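Local coordinates for protein internalin (Listeria monocytogenes serotype 4b, PDB 4FMZ) that is an internalin whose leucine-rich repeats probably serve in adhesion to, and invasion of, host cells, at residues Asn158-Thr163 / Tyr180-Asn185; Tyr186-Asp191 / Val208-Asp213; His202-Tyr207 / Leu226-Asn231; Leu248-Asn253 / Leu270-Asn275. All coordinates share one frame; numbering follows the deposited sequence.

All four contacts join consecutive turns of the leucine-rich-repeat solenoid, each pairing segments 17 to 19 residues apart in sequence. Interactions 1, 3 and 4 lie on neighbouring parallel strands, 159-161 with 181-183, 203-205 with 225-227 and 247-249 with 269-271, whereas interaction 2 joins the loops that follow strands 181-183 and 203-205. Along the chain interaction 1 closes before the others open, interactions 2 and 3 alternate their segments, and interaction 4 comes last. Centres of interactions 1 and 3, and of 3 and 4, are about 10 Å apart; those of 1 and 4 are about 21 Å apart. The direct bonds Asn185 OD1 to Thr205 OG1 and Leu226 O to Glu249 N show one continuous stack of turns.

Interaction 1 (Asn158-Thr163 / Tyr180-Asn185); sequences NYLTVT and YSLSLN. With EDO (1,2-ethanediol), chain C.
Leu160 and Leu182 lie side by side and point the same way into the core of the leucine-rich-repeat solenoid, on adjacent parallel strands whose axes approach to 4.8 Å at an angle of 7°. Each leucine holds CG anti to its backbone N (chi1 180° and 168°), which turns both branched ends inward in step. The CD1 methyl of Leu182 is the bump: it fits against CB, CG and CD2 of Leu160, with CD1 to Leu160 CD2 at 3.8 Å. One residue pair beyond the strands, Leu184 brings CD2 back to Val162, 4.0 Å from its CB, although the Leu184 side chain sets out away from that segment. The other face carries hydroxyls and tyrosine rings. There the Tyr159 ring comes obliquely against Ser181, its CD2 3.7 Å from Ser181 CB, and runs alongside the Tyr180 side chain, which in turn stacks on His202 of the next turn. A 1,2-ethanediol, probably from the crystallisation liquor, occupies the dip between Tyr159, Thr161, Ser181 and Ser183. The strands are joined by backbone bonds, including Ser183 N to Leu160 O and Val162 N to Ser183 O, while Asn158 O accepts from both Tyr180 N and Ser181 N. In the diol site, O2 lies in the plane of the Tyr159 ring at its edge and is hydrogen-bonded to Ser181 OG at 2.7 Å.

Interaction 2 (Tyr186-Asp191 / Val208-Asp213); sequences YNQIED and VNQITD. With EDO (1,2-ethanediol), chain E.
In the loops that follow the strands of the leucine-rich repeats, Asn209 reaches from one turn of the solenoid to the backbone of the preceding turn at Asn187 and Ile189. Its OD1 accepts from Asn187 N at 3.0 Å and from Ile189 N at 3.3 Å. The two donors come from opposite faces of the amide plane, the first 44° out of it, so the oxygen is gripped from both sides. Asn209 ND2 is turned to the carbonyls of Ala206 and Leu184. Next along, Gln210 N donates to Ile189 O at 2.8 Å, and Ile211 CG1 lies 4.2 Å from Ile189 CG2 on the inner side. Outside, Val208 CG1 sits over one face of the Tyr186 ring, 3.9 Å from its centroid, a CH-pi contact. The Gln188 and Gln210 side chains cross, amide planes 64° apart; Gln188 NE2 donates to O1 of a 1,2-ethanediol and Gln210 NE2 to its O2, which gives a bond to Asn187 O. Glu190 OE2 forms a salt bridge with Lys168 NZ, a turn earlier. Both segments are loops: 186-191 leads from strand 181-183 toward strand 203-205, while 208-213 leads on from there toward strand 225-227.

Interaction 3 (His202-Tyr207 / Leu226-Asn231); sequences HYFTAY and LKIGNN
Phe204 and Leu226 run side by side into the interior, sent the same way by a CG anti to the backbone N in each (chi1 -178° and 175°), and the ring atom Phe204 CD2 meets Leu226 CD1 at 3.6 Å. Ile228 CD1 comes near the same ring at CE2, while Ile228 CG1 packs at 4.2 Å from Ala206 CB. On the opposite face of the strands Thr205 and Lys227 cross at a slant: Thr205 OG1 lies 3.4 Å from Lys227 CB, the hydroxyl being bonded to Asn185 of the previous turn, and the lysine extends onward to a cation-pi contact with Trp247. The backbones are tied by Lys227 N to Phe204 O and Ala206 N to Lys227 O. Asn231 ND2 bridges the turns, donating to Ala206 O across the contact at 3.2 Å and to Ile228 O of its own segment at 3.0 Å, both acceptors within 9° of the amide plane. Inward apolar residues followed by an asparagine that bonds backbone carbonyls of its own and the preceding turn are characteristic of the leucine-rich repeat.

Interaction 4 (Leu248-Asn253 / Leu270-Asn275); sequences LEIGTN and LNVGSN. With EDO (1,2-ethanediol), chain H.
The side-chain amide of Asn275 meets residues 250-253 through both ends of its flat group. Its ND2 donates nearly in the amide plane to Ile250 O at 3.2 Å and, within its own turn, to Val272 O at 3.0 Å, while OD1 takes a weak bond from Asn253 N, and a hydrogen bond from Ile255 N. Asn253 is built the same way, its ND2 reaching Ile250 O from the other face of that carbonyl, so this one oxygen is held by two amides. The third amide, Asn271, has CG anti to its backbone N (chi1 -177°); OD1 then accepts from Gly273 N at 3.1 Å, an Asx turn, and from O2 of a 1,2-ethanediol. In one of two conformers, Glu249 CG lies near Asn271 CB. Away from the amides, Leu248 CD2 and Leu270 CD1 lie side by side, their side chains pointing the same way, and meet at 3.8 Å, and Ile250 CG2 lies 3.6 Å from Val272 CG1. The backbone bond Asn271 N to Leu248 O joins the strands, Ile250 N to Asn271 O leaves their end, and Thr252 N to Gly273 O carries the pairing beyond them. Chemically, the asparagines supply donors and acceptors to backbone groups in the turns beyond the strands, consistent with holding successive leucine-rich repeats in a fixed stack.

Interaction 1 (Asn158-Thr163 / Tyr180-Asn185)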
loop_
_atom_site.group_PDB
_atom_site.type_symbol
_atom_site.label_atom_id
_atom_site.label_comp_id
_atom_site.label_asym_id
_atom_site.label_seq_id
_atom_site.Cartn_x
_atom_site.Cartn_y
_atom_site.Cartn_z
ATOM N N ASN A 158 -11.007 1.819 4.723
ATOM C CA ASN A 158 -10.948 0.560 3.970
ATOM C C ASN A 158 -9.569 0.291 3.378
ATOM O O ASN A 158 -9.236 -0.870 3.125
ATOM C CB ASN A 158 -11.978 0.565 2.837
ATOM C CG ASN A 158 -13.390 0.232 3.256
ATOM O OD1 ASN A 158 -14.060 -0.603 2.637
ATOM N ND2 ASN A 158 -13.897 0.911 4.278
ATOM N N TYR A 159 -8.784 1.351 3.106
ATOM C CA TYR A 159 -7.455 1.217 2.497
ATOM C C TYR A 159 -6.440 2.070 3.236
ATOM O O TYR A 159 -6.686 3.252 3.458
ATOM C CB TYR A 159 -7.500 1.602 1.008
ATOM C CG TYR A 159 -8.439 0.737 0.200
ATOM C CD1 TYR A 159 -9.781 1.071 0.062
ATOM C CD2 TYR A 159 -7.982 -0.411 -0.442
ATOM C CE1 TYR A 159 -10.661 0.255 -0.647
ATOM C CE2 TYR A 159 -8.844 -1.219 -1.180
ATOM C CZ TYR A 159 -10.180 -0.879 -1.282
ATOM O OH TYR A 159 -11.023 -1.681 -2.003
ATOM N N LEU A 160 -5.311 1.460 3.646
ATOM C CA LEU A 160 -4.249 2.172 4.354
ATOM C C LEU A 160 -2.854 1.724 3.920
ATOM O O LEU A 160 -2.563 0.528 3.934
ATOM C CB LEU A 160 -4.379 1.999 5.873
ATOM C CG LEU A 160 -3.313 2.690 6.758
ATOM C CD1 LEU A 160 -3.311 4.232 6.564
ATOM C CD2 LEU A 160 -3.497 2.312 8.222
ATOM N N THR A 161 -1.979 2.707 3.618
ATOM C CA THR A 161 -0.567 2.478 3.289
ATOM C C THR A 161 0.308 3.341 4.196
ATOM O O THR A 161 0.178 4.565 4.189
ATOM C CB THR A 161 -0.280 2.784 1.810
ATOM O OG1 THR A 161 -1.139 1.994 0.993
ATOM C CG2 THR A 161 1.198 2.546 1.426
ATOM N N VAL A 162 1.187 2.700 4.973
ATOM C CA VAL A 162 2.184 3.368 5.821
ATOM C C VAL A 162 3.474 2.595 5.564
ATOM O O VAL A 162 3.573 1.443 5.970
ATOM C CB VAL A 162 1.829 3.471 7.333
ATOM C CG1 VAL A 162 2.921 4.230 8.092
ATOM C CG2 VAL A 162 0.466 4.127 7.564
ATOM N N THR A 163 4.410 3.172 4.811
ATOM C CA THR A 163 5.643 2.457 4.455
ATOM C C THR A 163 6.902 3.281 4.638
ATOM O O THR A 163 6.835 4.511 4.664
ATOM C CB THR A 163 5.595 1.999 2.972
ATOM O OG1 THR A 163 5.509 3.154 2.135
ATOM C CG2 THR A 163 4.443 1.026 2.670
ATOM N N TYR A 180 -9.775 -3.371 4.514
ATOM C CA TYR A 180 -9.875 -4.413 3.499
ATOM C C TYR A 180 -8.493 -4.736 2.963
ATOM O O TYR A 180 -8.181 -5.900 2.709
ATOM C CB TYR A 180 -10.780 -3.934 2.350
ATOM C CG TYR A 180 -11.049 -4.989 1.311
ATOM C CD1 TYR A 180 -12.038 -5.952 1.506
ATOM C CD2 TYR A 180 -10.305 -5.041 0.140
ATOM C CE1 TYR A 180 -12.279 -6.941 0.560
ATOM C CE2 TYR A 180 -10.534 -6.029 -0.813
ATOM C CZ TYR A 180 -11.526 -6.975 -0.601
ATOM O OH TYR A 180 -11.789 -7.933 -1.545
ATOM N N SER A 181 -7.676 -3.697 2.772
ATOM C CA SER A 181 -6.313 -3.807 2.251
ATOM C C SER A 181 -5.386 -2.903 3.077
ATOM O O SER A 181 -5.671 -1.712 3.247
ATOM C CB SER A 181 -6.290 -3.443 0.773
ATOM O OG SER A 181 -4.963 -3.466 0.267
ATOM N N LEU A 182 -4.293 -3.468 3.593
ATOM C CA LEU A 182 -3.349 -2.744 4.453
ATOM C C LEU A 182 -1.903 -2.994 4.052
ATOM O O LEU A 182 -1.502 -4.151 3.930
ATOM C CB LEU A 182 -3.560 -3.174 5.931
ATOM C CG LEU A 182 -2.507 -2.759 6.983
ATOM C CD1 LEU A 182 -2.503 -1.238 7.228
ATOM C CD2 LEU A 182 -2.744 -3.489 8.307
ATOM N N SER A 183 -1.111 -1.911 3.911
ATOM C CA SER A 183 0.310 -2.015 3.628
ATOM C C SER A 183 1.128 -1.410 4.755
ATOM O O SER A 183 0.921 -0.252 5.127
ATOM C CB SER A 183 0.683 -1.356 2.300
ATOM O OG SER A 183 2.066 -1.577 2.050
ATOM N N LEU A 184 2.053 -2.213 5.302
ATOM C CA LEU A 184 2.966 -1.807 6.368
ATOM C C LEU A 184 4.400 -2.194 6.002
ATOM O O LEU A 184 5.217 -2.490 6.880
ATOM C CB LEU A 184 2.543 -2.422 7.709
ATOM C CG LEU A 184 1.227 -1.869 8.317
ATOM C CD1 LEU A 184 0.919 -2.552 9.623
ATOM C CD2 LEU A 184 1.279 -0.341 8.529
ATOM N N ASN A 185 4.709 -2.146 4.701
ATOM C CA ASN A 185 6.028 -2.529 4.180
ATOM C C ASN A 185 7.139 -1.619 4.680
ATOM O O ASN A 185 6.947 -0.410 4.792
ATOM C CB ASN A 185 6.036 -2.496 2.644
ATOM C CG ASN A 185 5.161 -3.520 1.978
ATOM O OD1 ASN A 185 4.827 -4.570 2.540
ATOM N ND2 ASN A 185 4.791 -3.246 0.741
HETATM C C1 EDO C . -2.708 -0.960 0.826
HETATM O O1 EDO C . -1.895 -1.587 -0.158
HETATM C C2 EDO C . -3.744 -0.076 0.116
HETATM O O2 EDO C . -4.580 -0.924 -0.647
#

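Interaction 2 (Tyr186-Asp191 / Val208-Asp213)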
loop_
_atom_site.group_PDB
_atom_site.type_symbol
_atom_site.label_atom_id
_atom_site.label_comp_id
_atom_site.label_asym_id
_atom_site.label_seq_id
_atom_site.Cartn_x
_atom_site.Cartn_y
_atom_site.Cartn_z
ATOM N N TYR A 186 8.308 -2.212 4.942
ATOM C CA TYR A 186 9.565 -1.546 5.283
ATOM C C TYR A 186 9.434 -0.504 6.422
ATOM O O TYR A 186 9.836 0.652 6.266
ATOM C CB TYR A 186 10.170 -0.893 4.010
ATOM C CG TYR A 186 11.682 -0.746 3.995
ATOM C CD1 TYR A 186 12.410 -0.666 5.179
ATOM C CD2 TYR A 186 12.375 -0.600 2.796
ATOM C CE1 TYR A 186 13.790 -0.489 5.172
ATOM C CE2 TYR A 186 13.760 -0.435 2.776
ATOM C CZ TYR A 186 14.462 -0.380 3.968
ATOM O OH TYR A 186 15.832 -0.247 3.979
ATOM N N ASN A 187 8.953 -0.935 7.580
ATOM C CA ASN A 187 8.886 -0.043 8.733
ATOM C C ASN A 187 9.853 -0.593 9.795
ATOM O O ASN A 187 10.877 -1.161 9.413
ATOM C CB ASN A 187 7.438 0.099 9.206
ATOM C CG ASN A 187 6.591 0.872 8.213
ATOM O OD1 ASN A 187 6.962 1.957 7.762
ATOM N ND2 ASN A 187 5.441 0.332 7.834
ATOM N N GLN A 188 9.550 -0.438 11.098
ATOM C CA GLN A 188 10.377 -0.966 12.198
ATOM C C GLN A 188 9.472 -1.805 13.129
ATOM O O GLN A 188 9.618 -1.769 14.352
ATOM C CB GLN A 188 11.061 0.202 12.964
ATOM C CG GLN A 188 11.935 1.140 12.111
ATOM C CD GLN A 188 13.132 0.457 11.483
ATOM O OE1 GLN A 188 13.860 -0.308 12.129
ATOM N NE2 GLN A 188 13.376 0.732 10.206
ATOM N N ILE A 189 8.529 -2.562 12.530
ATOM C CA ILE A 189 7.519 -3.311 13.267
ATOM C C ILE A 189 8.060 -4.664 13.757
ATOM O O ILE A 189 8.477 -5.514 12.973
ATOM C CB ILE A 189 6.208 -3.474 12.438
ATOM C CG1 ILE A 189 5.641 -2.104 11.998
ATOM C CG2 ILE A 189 5.142 -4.234 13.229
ATOM C CD1 ILE A 189 4.759 -2.166 10.764
ATOM N N GLU A 190 7.998 -4.855 15.076
ATOM C CA GLU A 190 8.399 -6.092 15.757
ATOM C C GLU A 190 7.180 -6.938 16.117
ATOM O O GLU A 190 7.241 -8.167 16.060
ATOM C CB GLU A 190 9.161 -5.765 17.060
ATOM C CG GLU A 190 10.532 -5.140 16.888
ATOM C CD GLU A 190 11.160 -4.657 18.184
ATOM O OE1 GLU A 190 11.078 -5.387 19.199
ATOM O OE2 GLU A 190 11.751 -3.554 18.184
ATOM N N ASP A 191 6.082 -6.253 16.509
ATOM C CA ASP A 191 4.856 -6.821 17.059
ATOM C C ASP A 191 3.577 -6.373 16.324
ATOM O O ASP A 191 3.197 -5.185 16.360
ATOM C CB ASP A 191 4.789 -6.407 18.544
ATOM C CG ASP A 191 3.612 -6.906 19.358
ATOM O OD1 ASP A 191 2.822 -7.709 18.832
ATOM O OD2 ASP A 191 3.502 -6.513 20.537
ATOM N N VAL A 208 9.757 -6.723 5.004
ATOM C CA VAL A 208 10.901 -5.938 5.486
ATOM C C VAL A 208 10.534 -5.214 6.803
ATOM O O VAL A 208 10.456 -3.993 6.888
ATOM C CB VAL A 208 11.515 -4.995 4.397
ATOM C CG1 VAL A 208 12.800 -4.331 4.882
ATOM C CG2 VAL A 208 11.811 -5.770 3.119
ATOM N N ASN A 209 10.301 -6.011 7.838
ATOM C CA ASN A 209 10.055 -5.532 9.188
ATOM C C ASN A 209 10.874 -6.440 10.111
ATOM O O ASN A 209 11.850 -7.049 9.646
ATOM C CB ASN A 209 8.540 -5.495 9.513
ATOM C CG ASN A 209 7.850 -4.298 8.920
ATOM O OD1 ASN A 209 8.050 -3.170 9.365
ATOM N ND2 ASN A 209 7.048 -4.503 7.886
ATOM N N GLN A 210 10.510 -6.525 11.391
ATOM C CA GLN A 210 11.199 -7.357 12.380
ATOM C C GLN A 210 10.165 -8.259 13.081
ATOM O O GLN A 210 10.284 -8.537 14.276
ATOM C CB GLN A 210 11.937 -6.451 13.400
ATOM C CG GLN A 210 13.098 -5.636 12.818
ATOM C CD GLN A 210 13.437 -4.435 13.676
ATOM O OE1 GLN A 210 13.843 -4.553 14.839
ATOM N NE2 GLN A 210 13.279 -3.242 13.118
ATOM N N ILE A 211 9.141 -8.704 12.327
ATOM C CA ILE A 211 8.030 -9.510 12.835
ATOM C C ILE A 211 8.483 -10.958 13.118
ATOM O O ILE A 211 9.002 -11.648 12.232
ATOM C CB ILE A 211 6.810 -9.441 11.862
ATOM C CG1 ILE A 211 6.297 -7.965 11.713
ATOM C CG2 ILE A 211 5.659 -10.344 12.346
ATOM C CD1 ILE A 211 5.491 -7.679 10.421
ATOM N N THR A 212 8.257 -11.416 14.357
ATOM C CA THR A 212 8.622 -12.775 14.780
ATOM C C THR A 212 7.406 -13.701 14.898
ATOM O O THR A 212 7.572 -14.923 14.903
ATOM C CB THR A 212 9.361 -12.747 16.148
ATOM O OG1 THR A 212 8.540 -12.101 17.123
ATOM C CG2 THR A 212 10.704 -12.049 16.081
ATOM N N ASP A 213 6.208 -13.125 15.088
ATOM C CA ASP A 213 4.990 -13.878 15.354
ATOM C C ASP A 213 3.812 -13.397 14.497
ATOM O O ASP A 213 3.454 -12.219 14.542
ATOM C CB ASP A 213 4.661 -13.742 16.856
ATOM C CG ASP A 213 3.452 -14.488 17.399
ATOM O OD1 ASP A 213 2.831 -15.260 16.638
ATOM O OD2 ASP A 213 3.144 -14.317 18.595
HETATM C C1 EDO E . 14.758 -3.112 9.066
HETATM O O1 EDO E . 14.796 -1.707 9.276
HETATM C C2 EDO E . 13.288 -3.581 9.025
HETATM O O2 EDO E . 12.659 -3.252 10.254
HETATM O O HOH W 1 6.394 -10.507 16.495
#

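Interaction 3 (His202-Tyr207 / Leu226-Asn231)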
loop_
_atom_site.group_PDB
_atom_site.type_symbol
_atom_site.label_atom_id
_atom_site.label_comp_id
_atom_site.label_asym_id
_atom_site.label_seq_id
_atom_site.Cartn_x
_atom_site.Cartn_y
_atom_site.Cartn_z
ATOM N N HIS A 202 -8.499 -8.495 3.706
ATOM C CA HIS A 202 -8.388 -9.475 2.623
ATOM C C HIS A 202 -6.996 -9.420 1.984
ATOM O O HIS A 202 -6.582 -10.377 1.347
ATOM C CB HIS A 202 -9.474 -9.231 1.555
ATOM C CG HIS A 202 -10.852 -9.646 1.960
ATOM N ND1 HIS A 202 -11.492 -9.065 3.039
ATOM C CD2 HIS A 202 -11.713 -10.492 1.348
ATOM C CE1 HIS A 202 -12.699 -9.606 3.076
ATOM N NE2 HIS A 202 -12.872 -10.482 2.084
ATOM N N TYR A 203 -6.295 -8.278 2.125
ATOM C CA TYR A 203 -4.977 -8.020 1.529
ATOM C C TYR A 203 -4.075 -7.399 2.578
ATOM O O TYR A 203 -4.404 -6.369 3.168
ATOM C CB TYR A 203 -5.121 -7.120 0.260
ATOM C CG TYR A 203 -5.943 -7.824 -0.796
ATOM C CD1 TYR A 203 -5.342 -8.679 -1.712
ATOM C CD2 TYR A 203 -7.336 -7.780 -0.769
ATOM C CE1 TYR A 203 -6.099 -9.466 -2.574
ATOM C CE2 TYR A 203 -8.103 -8.584 -1.608
ATOM C CZ TYR A 203 -7.480 -9.421 -2.514
ATOM O OH TYR A 203 -8.229 -10.178 -3.380
ATOM N N PHE A 204 -2.981 -8.062 2.865
ATOM C CA PHE A 204 -2.034 -7.601 3.868
ATOM C C PHE A 204 -0.599 -7.774 3.365
ATOM O O PHE A 204 -0.204 -8.862 2.949
ATOM C CB PHE A 204 -2.248 -8.350 5.189
ATOM C CG PHE A 204 -1.382 -7.957 6.365
ATOM C CD1 PHE A 204 -1.030 -6.626 6.581
ATOM C CD2 PHE A 204 -1.011 -8.900 7.319
ATOM C CE1 PHE A 204 -0.248 -6.263 7.684
ATOM C CE2 PHE A 204 -0.252 -8.533 8.431
ATOM C CZ PHE A 204 0.128 -7.216 8.602
ATOM N N THR A 205 0.163 -6.686 3.402
ATOM C CA THR A 205 1.568 -6.695 3.010
ATOM C C THR A 205 2.345 -5.981 4.133
ATOM O O THR A 205 1.906 -4.949 4.650
ATOM C CB THR A 205 1.783 -6.175 1.578
ATOM O OG1 THR A 205 3.170 -6.281 1.239
ATOM C CG2 THR A 205 1.283 -4.763 1.349
ATOM N N ALA A 206 3.444 -6.608 4.579
ATOM C CA ALA A 206 4.267 -6.079 5.665
ATOM C C ALA A 206 5.678 -6.632 5.536
ATOM O O ALA A 206 6.319 -6.951 6.543
ATOM C CB ALA A 206 3.656 -6.440 7.027
ATOM N N TYR A 207 6.181 -6.716 4.290
ATOM C CA TYR A 207 7.532 -7.218 4.089
ATOM C C TYR A 207 8.558 -6.216 4.629
ATOM O O TYR A 207 8.258 -5.023 4.730
ATOM C CB TYR A 207 7.823 -7.607 2.620
ATOM C CG TYR A 207 7.642 -6.528 1.573
ATOM C CD1 TYR A 207 8.524 -5.452 1.491
ATOM C CD2 TYR A 207 6.698 -6.667 0.561
ATOM C CE1 TYR A 207 8.393 -4.478 0.501
ATOM C CE2 TYR A 207 6.597 -5.730 -0.472
ATOM C CZ TYR A 207 7.430 -4.624 -0.484
ATOM O OH TYR A 207 7.302 -3.674 -1.465
ATOM N N LEU A 226 -1.187 -12.444 1.224
ATOM C CA LEU A 226 -0.286 -12.117 2.319
ATOM C C LEU A 226 1.133 -12.065 1.783
ATOM O O LEU A 226 1.603 -13.041 1.208
ATOM C CB LEU A 226 -0.413 -13.135 3.491
ATOM C CG LEU A 226 0.565 -12.971 4.679
ATOM C CD1 LEU A 226 0.281 -11.703 5.473
ATOM C CD2 LEU A 226 0.461 -14.141 5.625
ATOM N N LYS A 227 1.786 -10.911 1.939
ATOM C CA LYS A 227 3.169 -10.656 1.531
ATOM C C LYS A 227 3.903 -10.186 2.777
ATOM O O LYS A 227 3.632 -9.103 3.282
ATOM C CB LYS A 227 3.245 -9.617 0.387
ATOM C CG LYS A 227 2.451 -9.984 -0.873
ATOM C CD LYS A 227 2.637 -8.927 -1.967
ATOM C CE LYS A 227 1.876 -9.265 -3.223
ATOM N NZ LYS A 227 0.406 -9.054 -3.088
ATOM N N ILE A 228 4.767 -11.036 3.338
ATOM C CA ILE A 228 5.428 -10.704 4.596
ATOM C C ILE A 228 6.864 -11.308 4.615
ATOM O O ILE A 228 7.352 -11.774 5.646
ATOM C CB ILE A 228 4.496 -11.168 5.771
ATOM C CG1 ILE A 228 4.811 -10.472 7.115
ATOM C CG2 ILE A 228 4.330 -12.698 5.872
ATOM C CD1 ILE A 228 3.632 -10.487 8.169
ATOM N N GLY A 229 7.545 -11.214 3.465
ATOM C CA GLY A 229 8.934 -11.629 3.324
ATOM C C GLY A 229 9.862 -10.733 4.133
ATOM O O GLY A 229 9.451 -9.653 4.566
ATOM N N ASN A 230 11.115 -11.158 4.337
ATOM C CA ASN A 230 12.119 -10.426 5.124
ATOM C C ASN A 230 11.593 -10.006 6.502
ATOM O O ASN A 230 11.449 -8.815 6.813
ATOM C CB ASN A 230 12.738 -9.215 4.433
ATOM C CG ASN A 230 14.186 -9.070 4.936
ATOM O OD1 ASN A 230 14.485 -9.095 6.141
ATOM N ND2 ASN A 230 15.144 -8.977 4.054
ATOM N N ASN A 231 11.305 -11.001 7.315
ATOM C CA ASN A 231 10.890 -10.824 8.690
ATOM C C ASN A 231 11.623 -11.902 9.494
ATOM O O ASN A 231 12.626 -12.440 9.007
ATOM C CB ASN A 231 9.368 -10.879 8.813
ATOM C CG ASN A 231 8.733 -9.555 8.485
ATOM O OD1 ASN A 231 8.861 -8.600 9.237
ATOM N ND2 ASN A 231 8.095 -9.445 7.336
#

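Interaction 4 (Leu248-Asn253 / Leu270-Asn275)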
loop_
_atom_site.group_PDB
_atom_site.type_symbol
_atom_site.label_atom_id
_atom_site.label_comp_id
_atom_site.label_asym_id
_atom_site.label_seq_id
_atom_site.Cartn_x
_atom_site.Cartn_y
_atom_site.Cartn_z
ATOM N N LEU A 248 0.685 -16.200 -1.368
ATOM C CA LEU A 248 1.428 -16.178 -0.116
ATOM C C LEU A 248 2.925 -16.005 -0.378
ATOM O O LEU A 248 3.542 -16.876 -0.975
ATOM C CB LEU A 248 1.144 -17.468 0.717
ATOM C CG LEU A 248 1.963 -17.692 2.011
ATOM C CD1 LEU A 248 1.784 -16.531 2.996
ATOM C CD2 LEU A 248 1.542 -18.990 2.704
ATOM N N GLU A 249 3.487 -14.876 0.089
ATOM C CA GLU A 249 4.915 -14.548 -0.025
ATOM C C GLU A 249 5.478 -14.424 1.364
ATOM O O GLU A 249 5.062 -13.534 2.111
ATOM C CB GLU A 249 5.155 -13.242 -0.808
ATOM C CG GLU A 249 4.765 -13.270 -2.272
ATOM C CD GLU A 249 4.922 -11.953 -3.012
ATOM O OE1 GLU A 249 5.370 -10.951 -2.405
ATOM O OE2 GLU A 249 4.591 -11.929 -4.218
ATOM N N ILE A 250 6.362 -15.330 1.736
ATOM C CA ILE A 250 6.938 -15.335 3.071
ATOM C C ILE A 250 8.405 -15.816 2.971
ATOM O O ILE A 250 8.925 -16.495 3.857
ATOM C CB ILE A 250 6.015 -16.165 4.026
ATOM C CG1 ILE A 250 6.291 -15.900 5.520
ATOM C CG2 ILE A 250 5.864 -17.645 3.641
ATOM C CD1 ILE A 250 5.119 -16.123 6.469
ATOM N N GLY A 251 9.066 -15.386 1.900
ATOM C CA GLY A 251 10.471 -15.684 1.673
ATOM C C GLY A 251 11.345 -14.890 2.627
ATOM O O GLY A 251 10.869 -13.940 3.264
ATOM N N THR A 252 12.614 -15.291 2.775
ATOM C CA THR A 252 13.600 -14.610 3.634
ATOM C C THR A 252 13.080 -14.507 5.118
ATOM O O THR A 252 13.031 -13.430 5.735
ATOM C CB THR A 252 14.012 -13.251 3.022
ATOM O OG1 THR A 252 14.146 -13.408 1.605
ATOM C CG2 THR A 252 15.323 -12.732 3.585
ATOM N N ASN A 253 12.687 -15.650 5.664
ATOM C CA ASN A 253 12.247 -15.753 7.054
ATOM C C ASN A 253 13.054 -16.878 7.729
ATOM O O ASN A 253 14.131 -17.212 7.233
ATOM C CB ASN A 253 10.728 -15.967 7.128
ATOM C CG ASN A 253 9.977 -14.671 7.085
ATOM O OD1 ASN A 253 9.996 -13.907 8.038
ATOM N ND2 ASN A 253 9.315 -14.383 5.976
ATOM N N LEU A 270 3.023 -19.482 -4.134
ATOM C CA LEU A 270 3.663 -19.788 -2.868
ATOM C C LEU A 270 5.136 -19.429 -2.953
ATOM O O LEU A 270 5.880 -20.092 -3.666
ATOM C CB LEU A 270 3.471 -21.257 -2.433
ATOM C CG LEU A 270 4.142 -21.648 -1.116
ATOM C CD1 LEU A 270 3.583 -20.834 0.076
ATOM C CD2 LEU A 270 3.987 -23.139 -0.850
ATOM N N ASN A 271 5.553 -18.391 -2.214
ATOM C CA ASN A 271 6.960 -18.014 -2.183
ATOM C C ASN A 271 7.508 -18.233 -0.779
ATOM O O ASN A 271 7.224 -17.456 0.132
ATOM C CB ASN A 271 7.183 -16.560 -2.663
ATOM C CG ASN A 271 8.641 -16.139 -2.707
ATOM O OD1 ASN A 271 9.554 -16.817 -2.193
ATOM N ND2 ASN A 271 8.892 -14.991 -3.308
ATOM N N VAL A 272 8.334 -19.284 -0.624
ATOM C CA VAL A 272 8.986 -19.625 0.633
ATOM C C VAL A 272 10.516 -19.745 0.399
ATOM O O VAL A 272 11.195 -20.464 1.118
ATOM C CB VAL A 272 8.386 -20.899 1.312
ATOM C CG1 VAL A 272 7.024 -20.611 1.940
ATOM C CG2 VAL A 272 8.292 -22.065 0.336
ATOM N N GLY A 273 11.031 -19.005 -0.585
ATOM C CA GLY A 273 12.456 -18.964 -0.895
ATOM C C GLY A 273 13.237 -18.373 0.266
ATOM O O GLY A 273 12.697 -17.550 1.008
ATOM N N SER A 274 14.498 -18.817 0.468
ATOM C CA SER A 274 15.370 -18.311 1.544
ATOM C C SER A 274 14.779 -18.585 2.956
ATOM O O SER A 274 14.555 -17.682 3.778
ATOM C CB SER A 274 15.681 -16.821 1.341
ATOM O OG SER A 274 16.367 -16.642 0.113
ATOM N N ASN A 275 14.538 -19.863 3.210
ATOM C CA ASN A 275 14.078 -20.363 4.494
ATOM C C ASN A 275 14.936 -21.596 4.847
ATOM O O ASN A 275 16.059 -21.719 4.337
ATOM C CB ASN A 275 12.571 -20.637 4.474
ATOM C CG ASN A 275 11.754 -19.381 4.673
ATOM O OD1 ASN A 275 11.759 -18.798 5.748
ATOM N ND2 ASN A 275 11.090 -18.896 3.622
HETATM C C1 EDO H . 13.930 -14.892 -1.474
HETATM O O1 EDO H . 14.599 -16.053 -1.949
HETATM C C2 EDO H . 12.403 -15.112 -1.551
HETATM O O2 EDO H . 12.107 -15.687 -2.809
#